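Local coordinates for protein pyridoxamine 5-phosphate-dependent dehydrase (Escherichia coli, PDB 3B8X) that catalyses the pyridoxal-phosphate-dependent removal of the C3'-hydroxyl from GDP-4-keto-6-deoxy-D-mannose, a step in making the O-antigen sugar L-colitose, at residues G33-Q38 with P253-G258; Y51-S56 with E206-L211; R215-T220 with G248-P253. The protein carries 1 engineered substitution. One frame throughout, in Å; residues are numbered along the deposited sequence.

Contact 1 of 3, residues G33-Q38 with P253-G258; sequences GEYVKQ and PLEMSG
Glu255, in the first turn of helix 255-286, brings its carboxylate to the N-terminus of helix 34-47, whose N-cap is Gly33, so that two helix starts of this aminotransferase fold are joined by one side chain. The carboxylate takes three backbone N-H groups: OE1 accepts from Gly33 N at 2.7 Å and from Val36 N at 3.2 Å, and OE2 accepts from Tyr35 N at 3.0 Å. All three donors stand well out of the carboxylate plane, and the two on OE1 come from opposite faces of it. The chain of Glu255 leaves with CG anti to the backbone N (chi1 -173°) and then bends at chi2 (80°), which turns the acid end onto the first turn of the other helix. There the positive end of the helix dipole would be expected to favour the ionised form. Gly258 has no side chain to hold the backbones apart, and its CA lies 4.2 Å from Val36 CA. Beside these polar bonds, Val36 and Pro253 both pack on Met54 of strand 51-55, while Leu254 and Met256 reach their own counterparts in the second subunit. The side chains of Tyr35 and Glu255 cross at about a right angle, ring and carboxylate planes 72° apart, and the ring edge lies against the CG methylene, Tyr35 CD1 to Glu255 CG 3.9 Å.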
loop_
_atom_site.group_PDB
_atom_site.type_symbol
_atom_site.label_atom_id
_atom_site.label_comp_id
_atom_site.label_asym_id
_atom_site.label_seq_id
_atom_site.Cartn_x
_atom_site.Cartn_y
_atom_site.Cartn_z
ATOM N N GLY B 33 -15.194 -4.294 4.025
ATOM C CA GLY B 33 -16.563 -4.719 3.745
ATOM C C GLY B 33 -17.575 -3.559 3.814
ATOM O O GLY B 33 -17.438 -2.485 3.190
ATOM N N GLU B 34 -18.603 -3.821 4.597
ATOM C CA GLU B 34 -19.755 -2.964 4.775
ATOM C C GLU B 34 -19.528 -1.603 5.408
ATOM O O GLU B 34 -19.993 -0.588 4.873
ATOM C CB GLU B 34 -20.830 -3.746 5.548
ATOM C CG GLU B 34 -21.724 -4.564 4.637
ATOM C CD GLU B 34 -21.927 -3.880 3.294
ATOM O OE1 GLU B 34 -22.505 -2.768 3.268
ATOM O OE2 GLU B 34 -21.491 -4.443 2.267
ATOM N N TYR B 35 -18.747 -1.552 6.477
ATOM C CA TYR B 35 -18.411 -0.248 7.057
ATOM C C TYR B 35 -17.635 0.626 6.062
ATOM O O TYR B 35 -17.889 1.815 5.971
ATOM C CB TYR B 35 -17.665 -0.383 8.395
ATOM C CG TYR B 35 -18.547 -0.829 9.544
ATOM C CD1 TYR B 35 -18.396 -2.094 10.123
ATOM C CD2 TYR B 35 -19.538 0.005 10.068
ATOM C CE1 TYR B 35 -19.244 -2.536 11.136
ATOM C CE2 TYR B 35 -20.347 -0.417 11.142
ATOM C CZ TYR B 35 -20.209 -1.694 11.648
ATOM O OH TYR B 35 -21.032 -2.144 12.669
ATOM N N VAL B 36 -16.682 0.044 5.319
ATOM C CA VAL B 36 -15.931 0.820 4.348
ATOM C C VAL B 36 -16.894 1.332 3.268
ATOM O O VAL B 36 -16.826 2.474 2.841
ATOM C CB VAL B 36 -14.831 -0.039 3.650
ATOM C CG1 VAL B 36 -14.301 0.692 2.393
ATOM C CG2 VAL B 36 -13.726 -0.364 4.653
ATOM N N LYS B 37 -17.788 0.457 2.834
ATOM C CA LYS B 37 -18.744 0.811 1.812
ATOM C C LYS B 37 -19.577 1.990 2.293
ATOM O O LYS B 37 -19.785 2.948 1.558
ATOM C CB LYS B 37 -19.644 -0.393 1.488
ATOM C CG LYS B 37 -18.985 -1.512 0.710
ATOM C CD LYS B 37 -19.873 -1.966 -0.445
ATOM C CE LYS B 37 -20.765 -3.141 -0.060
ATOM N NZ LYS B 37 -22.100 -2.718 0.482
ATOM N N GLN B 38 -20.089 1.882 3.511
ATOM C CA GLN B 38 -20.919 2.913 4.105
ATOM C C GLN B 38 -20.117 4.218 4.188
ATOM O O GLN B 38 -20.594 5.324 3.865
ATOM C CB GLN B 38 -21.226 2.465 5.522
ATOM C CG GLN B 38 -22.418 3.110 6.180
ATOM C CD GLN B 38 -22.750 2.419 7.495
ATOM O OE1 GLN B 38 -22.759 3.054 8.562
ATOM N NE2 GLN B 38 -22.976 1.094 7.431
ATOM N N PRO B 253 -8.252 -0.739 2.808
ATOM C CA PRO B 253 -8.159 -0.231 4.170
ATOM C C PRO B 253 -8.773 -1.330 5.015
ATOM O O PRO B 253 -9.415 -2.235 4.486
ATOM C CB PRO B 253 -9.161 0.960 4.198
ATOM C CG PRO B 253 -10.131 0.715 3.031
ATOM C CD PRO B 253 -9.512 -0.344 2.135
ATOM N N LEU B 254 -8.688 -1.186 6.333
ATOM C CA LEU B 254 -9.283 -2.175 7.241
ATOM C C LEU B 254 -10.737 -1.829 7.518
ATOM O O LEU B 254 -11.116 -0.658 7.478
ATOM C CB LEU B 254 -8.516 -2.205 8.551
ATOM C CG LEU B 254 -7.117 -2.813 8.369
ATOM C CD1 LEU B 254 -6.354 -2.749 9.660
ATOM C CD2 LEU B 254 -7.227 -4.218 7.840
ATOM N N GLU B 255 -11.552 -2.829 7.859
ATOM C CA GLU B 255 -12.942 -2.522 8.193
ATOM C C GLU B 255 -13.069 -1.537 9.389
ATOM O O GLU B 255 -13.987 -0.705 9.480
ATOM C CB GLU B 255 -13.689 -3.818 8.465
ATOM C CG GLU B 255 -15.124 -3.568 8.631
ATOM C CD GLU B 255 -15.920 -3.402 7.334
ATOM O OE1 GLU B 255 -15.471 -2.802 6.314
ATOM O OE2 GLU B 255 -17.080 -3.845 7.355
ATOM N N MET B 256 -12.119 -1.623 10.323
ATOM C CA MET B 256 -12.118 -0.747 11.468
ATOM C C MET B 256 -11.944 0.696 11.028
ATOM O O MET B 256 -12.556 1.600 11.614
ATOM C CB MET B 256 -10.968 -1.113 12.403
ATOM C CG MET B 256 -11.334 -2.219 13.370
ATOM S SD MET B 256 -9.789 -2.477 14.224
ATOM C CE MET B 256 -10.076 -3.915 15.232
ATOM N N SER B 257 -11.078 0.913 10.041
ATOM C CA SER B 257 -10.842 2.273 9.591
ATOM C C SER B 257 -12.112 2.906 9.026
ATOM O O SER B 257 -12.361 4.087 9.205
ATOM C CB SER B 257 -9.713 2.355 8.595
ATOM O OG SER B 257 -8.486 2.176 9.279
ATOM N N GLY B 258 -12.889 2.118 8.306
ATOM C CA GLY B 258 -14.133 2.602 7.718
ATOM C C GLY B 258 -15.139 2.899 8.850
ATOM O O GLY B 258 -15.810 3.912 8.829
#

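Contact 2 of 3, residues Y51-S56 with E206-L211; sequences YAVMVS and EIYHIL
Tyr208 leaves helix 205-214 with CG anti to the backbone N (chi1 178°), while Tyr51 leaves strand 51-55 with CG anti to its carbonyl carbon (chi1 -55°), and these two choices lay the rings over each other in an offset stack. The ring centroids are 4.2 Å apart and the planes only 17° from parallel. The side chains cross at about a right angle, and the overlap is displaced: Tyr51 CD2 sits over the face of the Tyr208 ring near its rim, 3.2 Å from Tyr208 CD2, which is close packing. Each CB also rides over the partner's face as a CH-pi contact, with Tyr208 CB 4.0 Å from the Tyr51 ring centroid.

Val53, two residues along the same strand, points toward the helix as Tyr51 does. Its CG2 methyl meets the edge of the Tyr208 ring near the ring plane, at 3.7 Å from CE1, and at the same time touches Leu211 CB at 3.7 Å, so it fills the angle between two side chains one helical turn apart. A water completes the join: it accepts from Tyr208 OH (2.6 Å) and donates to the backbone Ala52 O (3.1 Å), lying in the plane of the Tyr208 ring.

The 206-211 part of helix 205-214 runs nearly parallel to strand 51-55, the two axes 9.0 Å apart at closest. This strand is at one edge of the chain's large mixed sheet, paired antiparallel with strand 198-202, on whose Ile200 Leu211 packs. Helix 58-68 also meets Leu211, while helix 34-47 packs on Ala52, whose side chain points away from helix 205-214.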
loop_
_atom_site.group_PDB
_atom_site.type_symbol
_atom_site.label_atom_id
_atom_site.label_comp_id
_atom_site.label_asym_id
_atom_site.label_seq_id
_atom_site.Cartn_x
_atom_site.Cartn_y
_atom_site.Cartn_z
ATOM N N TYR B 51 -18.541 9.662 -6.432
ATOM C CA TYR B 51 -17.982 8.447 -5.896
ATOM C C TYR B 51 -16.851 8.686 -4.941
ATOM O O TYR B 51 -16.144 9.684 -5.042
ATOM C CB TYR B 51 -17.376 7.671 -7.052
ATOM C CG TYR B 51 -18.326 7.405 -8.156
ATOM C CD1 TYR B 51 -18.230 8.089 -9.353
ATOM C CD2 TYR B 51 -19.281 6.409 -8.026
ATOM C CE1 TYR B 51 -19.108 7.826 -10.379
ATOM C CE2 TYR B 51 -20.128 6.110 -9.056
ATOM C CZ TYR B 51 -20.035 6.831 -10.222
ATOM O OH TYR B 51 -20.891 6.529 -11.239
ATOM N N ALA B 52 -16.610 7.682 -4.109
ATOM C CA ALA B 52 -15.491 7.698 -3.170
ATOM C C ALA B 52 -14.931 6.275 -3.045
ATOM O O ALA B 52 -15.706 5.297 -3.036
ATOM C CB ALA B 52 -15.948 8.210 -1.802
ATOM N N VAL B 53 -13.600 6.157 -3.039
ATOM C CA VAL B 53 -12.926 4.856 -2.873
ATOM C C VAL B 53 -11.916 4.996 -1.754
ATOM O O VAL B 53 -10.916 5.665 -1.936
ATOM C CB VAL B 53 -12.145 4.340 -4.082
ATOM C CG1 VAL B 53 -11.498 3.008 -3.721
ATOM C CG2 VAL B 53 -13.042 4.128 -5.331
ATOM N N MET B 54 -12.163 4.330 -0.632
ATOM C CA MET B 54 -11.248 4.345 0.512
ATOM C C MET B 54 -10.075 3.389 0.340
ATOM O O MET B 54 -10.250 2.285 -0.152
ATOM C CB MET B 54 -11.955 3.919 1.765
ATOM C CG MET B 54 -11.105 4.208 3.040
ATOM S SD MET B 54 -11.937 3.542 4.518
ATOM C CE MET B 54 -11.074 4.330 5.899
ATOM N N VAL B 55 -8.891 3.829 0.724
ATOM C CA VAL B 55 -7.687 3.030 0.542
ATOM C C VAL B 55 -6.844 3.103 1.789
ATOM O O VAL B 55 -7.164 3.791 2.753
ATOM C CB VAL B 55 -6.838 3.448 -0.701
ATOM C CG1 VAL B 55 -7.574 3.044 -1.994
ATOM C CG2 VAL B 55 -6.580 4.923 -0.698
ATOM N N SER B 56 -5.782 2.335 1.792
ATOM C CA SER B 56 -4.964 2.254 2.977
ATOM C C SER B 56 -4.355 3.551 3.506
ATOM O O SER B 56 -4.093 3.614 4.690
ATOM C CB SER B 56 -3.933 1.133 2.791
ATOM O OG SER B 56 -2.933 1.499 1.827
ATOM N N GLU B 206 -16.043 5.408 -14.906
ATOM C CA GLU B 206 -14.966 4.510 -15.394
ATOM C C GLU B 206 -13.772 4.500 -14.438
ATOM O O GLU B 206 -13.229 3.438 -14.089
ATOM C CB GLU B 206 -14.435 4.837 -16.799
ATOM C CG GLU B 206 -13.461 3.748 -17.327
ATOM C CD GLU B 206 -12.732 4.158 -18.603
ATOM O OE1 GLU B 206 -12.771 5.366 -18.897
ATOM O OE2 GLU B 206 -12.070 3.314 -19.262
ATOM N N ILE B 207 -13.363 5.704 -14.053
ATOM C CA ILE B 207 -12.277 5.862 -13.103
ATOM C C ILE B 207 -12.645 5.142 -11.804
ATOM O O ILE B 207 -11.821 4.442 -11.232
ATOM C CB ILE B 207 -12.027 7.340 -12.829
ATOM C CG1 ILE B 207 -11.443 7.998 -14.073
ATOM C CG2 ILE B 207 -11.033 7.512 -11.719
ATOM C CD1 ILE B 207 -9.983 7.699 -14.309
ATOM N N TYR B 208 -13.863 5.370 -11.314
ATOM C CA TYR B 208 -14.410 4.710 -10.120
ATOM C C TYR B 208 -14.245 3.189 -10.219
ATOM O O TYR B 208 -13.649 2.532 -9.376
ATOM C CB TYR B 208 -15.903 5.010 -10.051
ATOM C CG TYR B 208 -16.574 4.347 -8.878
ATOM C CD1 TYR B 208 -15.965 4.355 -7.622
ATOM C CD2 TYR B 208 -17.806 3.706 -8.997
ATOM C CE1 TYR B 208 -16.542 3.754 -6.502
ATOM C CE2 TYR B 208 -18.390 3.067 -7.876
ATOM C CZ TYR B 208 -17.771 3.125 -6.634
ATOM O OH TYR B 208 -18.337 2.565 -5.513
ATOM N N HIS B 209 -14.737 2.599 -11.293
ATOM C CA HIS B 209 -14.552 1.169 -11.454
ATOM C C HIS B 209 -13.075 0.784 -11.557
ATOM O O HIS B 209 -12.662 -0.218 -10.968
ATOM C CB HIS B 209 -15.377 0.679 -12.666
ATOM C CG HIS B 209 -16.854 0.752 -12.420
ATOM N ND1 HIS B 209 -17.803 0.539 -13.403
ATOM C CD2 HIS B 209 -17.538 1.034 -11.286
ATOM C CE1 HIS B 209 -19.008 0.667 -12.872
ATOM N NE2 HIS B 209 -18.874 0.978 -11.592
ATOM N N ILE B 210 -12.263 1.583 -12.255
ATOM C CA ILE B 210 -10.847 1.229 -12.377
ATOM C C ILE B 210 -10.239 1.231 -10.988
ATOM O O ILE B 210 -9.417 0.383 -10.637
ATOM C CB ILE B 210 -10.051 2.224 -13.242
ATOM C CG1 ILE B 210 -10.351 2.028 -14.747
ATOM C CG2 ILE B 210 -8.580 2.003 -13.026
ATOM C CD1 ILE B 210 -10.024 3.256 -15.685
ATOM N N LEU B 211 -10.666 2.180 -10.191
ATOM C CA LEU B 211 -10.134 2.288 -8.830
ATOM C C LEU B 211 -10.510 1.048 -8.021
ATOM O O LEU B 211 -9.673 0.469 -7.320
ATOM C CB LEU B 211 -10.622 3.565 -8.118
ATOM C CG LEU B 211 -10.007 4.829 -8.753
ATOM C CD1 LEU B 211 -10.746 6.108 -8.370
ATOM C CD2 LEU B 211 -8.498 4.985 -8.389
HETATM O O HOH W 1 -17.736 3.017 -3.052
#

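Contact 3 of 3, residues R215-T220 with G248-P253; sequences RAHGWT and GYNVRP. With G4M ([(2R,3S,4R,5R)-5-(2-amino-6-oxo-1,6-dihydro-9H-purin-9-yl)-3,4-dihydroxytetrahydrofuran-2-yl]methyl (2R,3S,4S,5S,6R)-3,4-dihydroxy-5-[({3-hydroxy-2-methyl-5-[(phosphonooxy)methyl]pyridin-4-yl}methyl)amino]-6-methyltetrahydro-2H-pyran-2-yl dihydrogen diphosphate), chain G.
His217 and Asn250 line a pocket for the cofactor-sugar adduct G4M, brought side by side by two backbone hydrogen bonds about the single beta bridge of Ala216 with Asn250. Val251 N donates to Arg215 O at 3.0 Å, nearly straight at 165°, and His217 N donates to Tyr249 O at 2.7 Å. His217 O accepts from Ser91 OG of the second subunit. Asn250 OD1 takes Arg252 N at 3.1 Å, closing an Asx turn, whereas ND2 gives a hydrogen bond to the phosphate oxygen OP1 of G4M at 2.9 Å and another to Glu196 of the second subunit, which also forms a salt bridge with Arg252 NE. The Arg252 guanidinium turns one face to the imidazole, Arg252 NH2 to His217 NE2 3.9 Å, the two planes 87° apart. Asn250 CB makes an off-centre CH-pi contact with the imidazole, whose CE1 approaches OP3. The Arg215 guanidinium is held apart from the ligand site, NH1 in a salt bridge with Glu40 and a hydrogen bond to Met54 O. Both loops lie at the subunit interface, one following helix 205-214 and the other leading into helix 255-286, with strand 51-55 and helix 58-68 packed against Val251.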
loop_
_atom_site.group_PDB
_atom_site.type_symbol
_atom_site.label_atom_id
_atom_site.label_comp_id
_atom_site.label_asym_id
_atom_site.label_seq_id
_atom_site.Cartn_x
_atom_site.Cartn_y
_atom_site.Cartn_z
ATOM N N ARG B 215 -7.514 -1.351 -6.507
ATOM C CA ARG B 215 -7.348 -1.252 -5.051
ATOM C C ARG B 215 -7.154 -2.647 -4.524
ATOM O O ARG B 215 -6.594 -2.836 -3.460
ATOM C CB ARG B 215 -8.636 -0.822 -4.323
ATOM C CG ARG B 215 -8.485 -0.882 -2.803
ATOM C CD ARG B 215 -9.693 -0.212 -2.159
ATOM N NE ARG B 215 -10.966 -0.829 -2.579
ATOM C CZ ARG B 215 -12.173 -0.409 -2.198
ATOM N NH1 ARG B 215 -12.305 0.683 -1.444
ATOM N NH2 ARG B 215 -13.259 -1.062 -2.611
ATOM N N ALA B 216 -7.703 -3.634 -5.233
ATOM C CA ALA B 216 -7.656 -4.971 -4.665
ATOM C C ALA B 216 -7.291 -6.064 -5.647
ATOM O O ALA B 216 -8.170 -6.685 -6.236
ATOM C CB ALA B 216 -9.001 -5.317 -4.011
ATOM N N HIS B 217 -5.998 -6.297 -5.783
ATOM C CA HIS B 217 -5.478 -7.374 -6.606
ATOM C C HIS B 217 -5.707 -7.335 -8.095
ATOM O O HIS B 217 -5.248 -8.250 -8.785
ATOM C CB HIS B 217 -5.981 -8.725 -6.072
ATOM C CG HIS B 217 -5.776 -8.902 -4.603
ATOM N ND1 HIS B 217 -4.525 -9.128 -4.062
ATOM C CD2 HIS B 217 -6.656 -8.926 -3.565
ATOM C CE1 HIS B 217 -4.647 -9.296 -2.756
ATOM N NE2 HIS B 217 -5.925 -9.170 -2.425
ATOM N N GLY B 218 -6.408 -6.328 -8.596
ATOM C CA GLY B 218 -6.681 -6.237 -10.018
ATOM C C GLY B 218 -7.746 -7.242 -10.435
ATOM O O GLY B 218 -7.878 -7.588 -11.591
ATOM N N TRP B 219 -8.513 -7.724 -9.469
ATOM C CA TRP B 219 -9.536 -8.709 -9.742
ATOM C C TRP B 219 -10.909 -8.063 -9.940
ATOM O O TRP B 219 -11.070 -6.840 -9.874
ATOM C CB TRP B 219 -9.542 -9.779 -8.640
ATOM C CG TRP B 219 -10.032 -9.276 -7.240
ATOM C CD1 TRP B 219 -10.698 -8.114 -6.917
ATOM C CD2 TRP B 219 -9.835 -9.972 -6.005
ATOM N NE1 TRP B 219 -10.993 -8.100 -5.560
ATOM C CE2 TRP B 219 -10.503 -9.243 -4.998
ATOM C CE3 TRP B 219 -9.293 -11.227 -5.689
ATOM C CZ2 TRP B 219 -10.548 -9.681 -3.681
ATOM C CZ3 TRP B 219 -9.399 -11.686 -4.391
ATOM C CH2 TRP B 219 -9.983 -10.895 -3.403
ATOM N N THR B 220 -11.908 -8.875 -10.238
ATOM C CA THR B 220 -13.198 -8.298 -10.528
ATOM C C THR B 220 -14.184 -8.388 -9.383
ATOM O O THR B 220 -15.329 -8.024 -9.525
ATOM C CB THR B 220 -13.819 -9.034 -11.696
ATOM O OG1 THR B 220 -13.995 -10.406 -11.317
ATOM C CG2 THR B 220 -12.879 -8.944 -12.918
ATOM N N GLY B 248 -2.836 -4.057 -10.666
ATOM C CA GLY B 248 -3.112 -3.257 -9.472
ATOM C C GLY B 248 -2.279 -3.591 -8.207
ATOM O O GLY B 248 -1.134 -4.109 -8.264
ATOM N N TYR B 249 -2.896 -3.334 -7.063
ATOM C CA TYR B 249 -2.194 -3.538 -5.790
ATOM C C TYR B 249 -3.192 -4.106 -4.829
ATOM O O TYR B 249 -4.355 -4.286 -5.146
ATOM C CB TYR B 249 -1.838 -2.124 -5.221
ATOM C CG TYR B 249 -0.901 -1.329 -6.126
ATOM C CD1 TYR B 249 -1.405 -0.468 -7.124
ATOM C CD2 TYR B 249 0.489 -1.490 -6.029
ATOM C CE1 TYR B 249 -0.516 0.192 -8.017
ATOM C CE2 TYR B 249 1.387 -0.856 -6.944
ATOM C CZ TYR B 249 0.879 0.019 -7.923
ATOM O OH TYR B 249 1.748 0.700 -8.794
ATOM N N ASN B 250 -2.725 -4.376 -3.625
ATOM C CA ASN B 250 -3.675 -4.618 -2.555
ATOM C C ASN B 250 -3.388 -3.424 -1.627
ATOM O O ASN B 250 -2.361 -3.408 -0.919
ATOM C CB ASN B 250 -3.429 -5.893 -1.769
ATOM C CG ASN B 250 -4.213 -5.918 -0.450
ATOM O OD1 ASN B 250 -4.878 -4.935 -0.105
ATOM N ND2 ASN B 250 -4.121 -7.033 0.309
ATOM N N VAL B 251 -4.234 -2.395 -1.686
ATOM C CA VAL B 251 -4.155 -1.234 -0.787
ATOM C C VAL B 251 -5.508 -1.013 -0.101
ATOM O O VAL B 251 -5.981 0.097 0.086
ATOM C CB VAL B 251 -3.679 0.050 -1.483
ATOM C CG1 VAL B 251 -2.234 -0.190 -1.995
ATOM C CG2 VAL B 251 -4.629 0.383 -2.627
ATOM N N ARG B 252 -6.157 -2.115 0.226
ATOM C CA ARG B 252 -7.432 -2.035 0.878
ATOM C C ARG B 252 -7.249 -1.460 2.293
ATOM O O ARG B 252 -6.194 -1.650 2.903
ATOM C CB ARG B 252 -8.001 -3.460 0.986
ATOM C CG ARG B 252 -8.426 -4.091 -0.319
ATOM C CD ARG B 252 -9.077 -5.417 -0.012
ATOM N NE ARG B 252 -8.214 -6.396 0.647
ATOM C CZ ARG B 252 -8.297 -7.709 0.446
ATOM N NH1 ARG B 252 -9.221 -8.196 -0.381
ATOM N NH2 ARG B 252 -7.465 -8.538 1.076
ATOM N N PRO B 253 -8.252 -0.739 2.808
ATOM C CA PRO B 253 -8.159 -0.231 4.170
ATOM C C PRO B 253 -8.773 -1.330 5.015
ATOM O O PRO B 253 -9.415 -2.235 4.486
ATOM C CB PRO B 253 -9.161 0.960 4.198
ATOM C CG PRO B 253 -10.131 0.715 3.031
ATOM C CD PRO B 253 -9.512 -0.344 2.135
HETATM O OP3 G4M G . -3.533 -11.191 0.150
HETATM P PL G4M G . -2.124 -10.495 0.459
HETATM O OP1 G4M G . -2.045 -9.052 -0.165
HETATM O OP2 G4M G . -1.797 -10.435 2.029
HETATM O OP4 G4M G . -0.921 -11.396 -0.107
HETATM C C5B G4M G . -0.881 -11.375 -1.521
HETATM C C5L G4M G . -0.307 -12.694 -2.046
HETATM C C6L G4M G . 0.935 -12.722 -2.669
HETATM N N1L G4M G . 1.474 -13.846 -3.168
HETATM C C2L G4M G . 0.794 -14.975 -3.200
HETATM C C2A G4M G . 1.449 -16.173 -3.879
HETATM C C3L G4M G . -0.489 -15.045 -2.610
HETATM O O3L G4M G . -1.209 -16.194 -2.646
HETATM C C4L G4M G . -1.052 -13.881 -2.016
HETATM C C4A G4M G . -2.348 -13.892 -1.482
HETATM N N4A G4M G . -3.049 -15.021 -1.489
HETATM C C4G G4M G . -4.265 -15.103 -0.831
HETATM C C5G G4M G . -5.274 -15.942 -1.621
HETATM C C6G G4M G . -4.657 -17.309 -1.914
HETATM O O5G G4M G . -6.424 -16.128 -0.795
HETATM C C3G G4M G . -4.863 -13.721 -0.525
HETATM O O3G G4M G . -4.841 -13.515 0.899
HETATM C C2G G4M G . -6.304 -13.633 -1.088
HETATM O O2G G4M G . -6.949 -12.423 -0.640
HETATM C C1G G4M G . -7.155 -14.886 -0.729
HETATM O O1G G4M G . -8.277 -14.991 -1.624
HETATM P P2 G4M G . -9.459 -15.372 -0.625
HETATM O O3P G4M G . -9.121 -16.692 0.237
HETATM O O4P G4M G . -10.732 -15.694 -1.542
HETATM O OPP G4M G . -9.690 -14.113 0.365
HETATM P P G4M G . -11.252 -14.041 0.796
HETATM O O1P G4M G . -12.262 -14.780 -0.222
HETATM O O2P G4M G . -11.637 -12.477 0.822
HETATM O "O5'" G4M G . -11.456 -14.604 2.312
HETATM C "C5'" G4M G . -11.269 -16.017 2.374
HETATM C "C4'" G4M G . -12.364 -16.653 3.242
HETATM O "O4'" G4M G . -12.297 -16.180 4.621
HETATM C "C3'" G4M G . -13.777 -16.269 2.706
HETATM O "O3'" G4M G . -14.711 -17.338 2.873
HETATM C "C2'" G4M G . -14.145 -15.032 3.556
HETATM O "O2'" G4M G . -15.560 -14.983 3.798
HETATM C "C1'" G4M G . -13.427 -15.324 4.882
HETATM N N9 G4M G . -13.003 -14.076 5.514
HETATM C C8 G4M G . -12.115 -13.175 4.999
HETATM N N7 G4M G . -11.985 -12.194 5.857
HETATM C C4 G4M G . -13.434 -13.640 6.721
HETATM C C5 G4M G . -12.773 -12.430 6.947
HETATM C C6 G4M G . -13.022 -11.756 8.166
HETATM O O6 G4M G . -12.459 -10.718 8.443
HETATM N N3 G4M G . -14.274 -14.121 7.625
HETATM C C2 G4M G . -14.503 -13.482 8.746
HETATM N N1 G4M G . -13.886 -12.308 9.037
HETATM N N2 G4M G . -15.370 -14.019 9.658
#

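In the fold
The three contacts lie on the same side of the chain's centre: contact 2 is about 10 Å from contact 3 and 14 Å from contact 1, centre to centre. Along the chain, contact 1 closes a long loop that holds the other two, contact 2 closing before contact 3 opens. Strand 51-55 at one edge of the large mixed sheet follows helix 34-47 of contact 1, and the residue after it, Ser56, probably donates its backbone N-H to Val251 O of contact 3. Pro253 belongs to contacts 1 and 3, carrying the pocket loop into helix 255-286. Helix 205-214 similarly leads from contact 2 into the His217 loop. The sheet edge is thus tied to ligand-binding loops at the dimer interface.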